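Local coordinates for protein ochratoxinase (Aspergillus niger, PDB 4C65) that hydrolyses the amide bond of the mycotoxin ochratoxin A with a zinc-dependent active site, releasing phenylalanine and ochratoxin alpha, at residues L283-R288 with T330-T335. Numbering follows the deposited sequence.
Sequences LYVATR and TIALGT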
loop_
_atom_site.group_PDB
_atom_site.type_symbol
_atom_site.label_atom_id
_atom_site.label_comp_id
_atom_site.label_asym_id
_atom_site.label_seq_id
_atom_site.Cartn_x
_atom_site.Cartn_y
_atom_site.Cartn_z
ATOM N N LEU A 283 13.384 -36.382 19.602
ATOM C CA LEU A 283 13.327 -37.352 18.530
ATOM C C LEU A 283 14.384 -37.053 17.472
ATOM O O LEU A 283 14.609 -35.887 17.129
ATOM C CB LEU A 283 11.949 -37.358 17.893
ATOM C CG LEU A 283 11.662 -38.471 16.886
ATOM C CD1 LEU A 283 11.667 -39.831 17.572
ATOM C CD2 LEU A 283 10.319 -38.226 16.256
ATOM N N TYR A 284 15.014 -38.124 16.953
ATOM C CA TYR A 284 16.030 -38.050 15.917
ATOM C C TYR A 284 15.437 -38.554 14.604
ATOM O O TYR A 284 15.050 -39.719 14.503
ATOM C CB TYR A 284 17.225 -38.915 16.298
ATOM C CG TYR A 284 18.537 -38.684 15.538
ATOM C CD1 TYR A 284 18.675 -39.027 14.203
ATOM C CD2 TYR A 284 19.662 -38.192 16.197
ATOM C CE1 TYR A 284 19.886 -38.858 13.534
ATOM C CE2 TYR A 284 20.873 -38.010 15.544
ATOM C CZ TYR A 284 20.988 -38.344 14.212
ATOM O OH TYR A 284 22.193 -38.162 13.562
ATOM N N VAL A 285 15.402 -37.684 13.601
ATOM C CA VAL A 285 14.946 -38.038 12.275
ATOM C C VAL A 285 16.057 -37.744 11.287
ATOM O O VAL A 285 16.283 -36.592 10.906
ATOM C CB VAL A 285 13.688 -37.246 11.911
ATOM C CG1 VAL A 285 13.173 -37.659 10.538
ATOM C CG2 VAL A 285 12.629 -37.457 12.983
ATOM N N ALA A 286 16.719 -38.799 10.827
ATOM C CA ALA A 286 17.963 -38.651 10.064
ATOM C C ALA A 286 17.781 -38.132 8.624
ATOM O O ALA A 286 18.606 -37.375 8.143
ATOM C CB ALA A 286 18.721 -39.976 10.065
ATOM N N THR A 287 16.691 -38.533 7.972
ATOM C CA THR A 287 16.473 -38.315 6.526
ATOM C C THR A 287 17.691 -38.690 5.695
ATOM O O THR A 287 18.204 -37.894 4.925
ATOM C CB THR A 287 15.993 -36.882 6.187
ATOM O OG1 THR A 287 17.039 -35.942 6.408
ATOM C CG2 THR A 287 14.805 -36.481 7.046
ATOM N N ARG A 288 18.139 -39.933 5.842
ATOM C CA ARG A 288 19.339 -40.395 5.164
ATOM C C ARG A 288 19.124 -40.461 3.669
ATOM O O ARG A 288 20.082 -40.342 2.911
ATOM C CB ARG A 288 19.797 -41.759 5.717
ATOM C CG ARG A 288 21.090 -42.315 5.111
ATOM C CD ARG A 288 22.298 -41.437 5.376
ATOM N NE ARG A 288 23.463 -41.886 4.634
ATOM C CZ ARG A 288 24.684 -41.344 4.737
ATOM N NH1 ARG A 288 24.907 -40.302 5.533
ATOM N NH2 ARG A 288 25.682 -41.833 4.031
ATOM N N THR A 330 16.057 -42.093 20.765
ATOM C CA THR A 330 14.809 -42.487 20.146
ATOM C C THR A 330 14.731 -41.955 18.703
ATOM O O THR A 330 14.861 -40.749 18.477
ATOM C CB THR A 330 13.622 -41.927 20.918
ATOM O OG1 THR A 330 13.700 -42.345 22.270
ATOM C CG2 THR A 330 12.319 -42.406 20.312
ATOM N N ILE A 331 14.516 -42.854 17.753
ATOM C CA ILE A 331 14.602 -42.519 16.357
ATOM C C ILE A 331 13.282 -42.765 15.655
ATOM O O ILE A 331 12.562 -43.710 15.967
ATOM C CB ILE A 331 15.734 -43.335 15.705
ATOM C CG1 ILE A 331 17.060 -42.876 16.298
ATOM C CG2 ILE A 331 15.780 -43.145 14.191
ATOM C CD1 ILE A 331 18.048 -43.986 16.424
ATOM N N ALA A 332 12.964 -41.898 14.701
ATOM C CA ALA A 332 11.867 -42.141 13.773
ATOM C C ALA A 332 12.377 -41.885 12.370
ATOM O O ALA A 332 13.432 -41.260 12.180
ATOM C CB ALA A 332 10.678 -41.269 14.080
ATOM N N LEU A 333 11.657 -42.406 11.386
ATOM C CA LEU A 333 12.113 -42.352 10.005
ATOM C C LEU A 333 11.405 -41.254 9.219
ATOM O O LEU A 333 10.196 -41.058 9.342
ATOM C CB LEU A 333 11.902 -43.697 9.280
ATOM C CG LEU A 333 12.669 -44.877 9.850
ATOM C CD1 LEU A 333 12.582 -46.059 8.910
ATOM C CD2 LEU A 333 14.132 -44.549 10.107
ATOM N N GLY A 334 12.198 -40.545 8.409
ATOM C CA GLY A 334 11.711 -39.520 7.514
ATOM C C GLY A 334 12.574 -39.528 6.298
ATOM O O GLY A 334 13.753 -39.832 6.376
ATOM N N THR A 335 11.985 -39.156 5.168
ATOM C CA THR A 335 12.643 -39.280 3.861
ATOM C C THR A 335 13.069 -37.937 3.264
ATOM O O THR A 335 14.071 -37.847 2.543
ATOM C CB THR A 335 11.696 -40.014 2.901
ATOM O OG1 THR A 335 11.316 -41.257 3.494
ATOM C CG2 THR A 335 12.374 -40.310 1.571
HETATM O O HOH W 1 15.652 -41.386 11.170
HETATM O O HOH W 2 14.916 -40.996 8.844
#
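Y284 and I331 pair as parallel neighbours, and two backbone bonds fix their register. Y284 N donates to T330 O at 3.0 Å with an N-H...O angle of 159°, and A332 N donates to Y284 O at 3.0 Å. The side chains of this pair lie on one face of the sheet: Y284 CB approaches I331 CG1 at 4.0 Å, while the phenol, with CG anti to the backbone N (chi1 -164°), leads away from I331 and packs on A320 and A324 of helix 304-327. On the other face, L283 has CG anti to its own N, which carries its branched end across to the neighbouring strand; there CD2 meets A332 CB at 3.8 Å and CD1 comes within 3.4 Å of T330 O. V285 CG1 reaches the backbone N of G334 at 3.7 Å, an approach permitted by the bare glycine.

Beyond this ladder direct N-H...O pairing stops; one water accepts from both T287 N and G334 N. The loops meet again where T287 CA lies 3.1 Å from G334 O (156° at H), CG2 alongside at 3.6 Å. T287 OG1 is shared between A286 O and H265 ND1; H265 ligates zinc, making T287 a second-shell residue. T335 OG1 is hydrogen-bonded to D67 OD2. The strands form a beta-alpha-beta crossover, through helices 288-297 and 304-327, of this enzyme's twisted TIM barrel, their C-terminal ends facing the metal site.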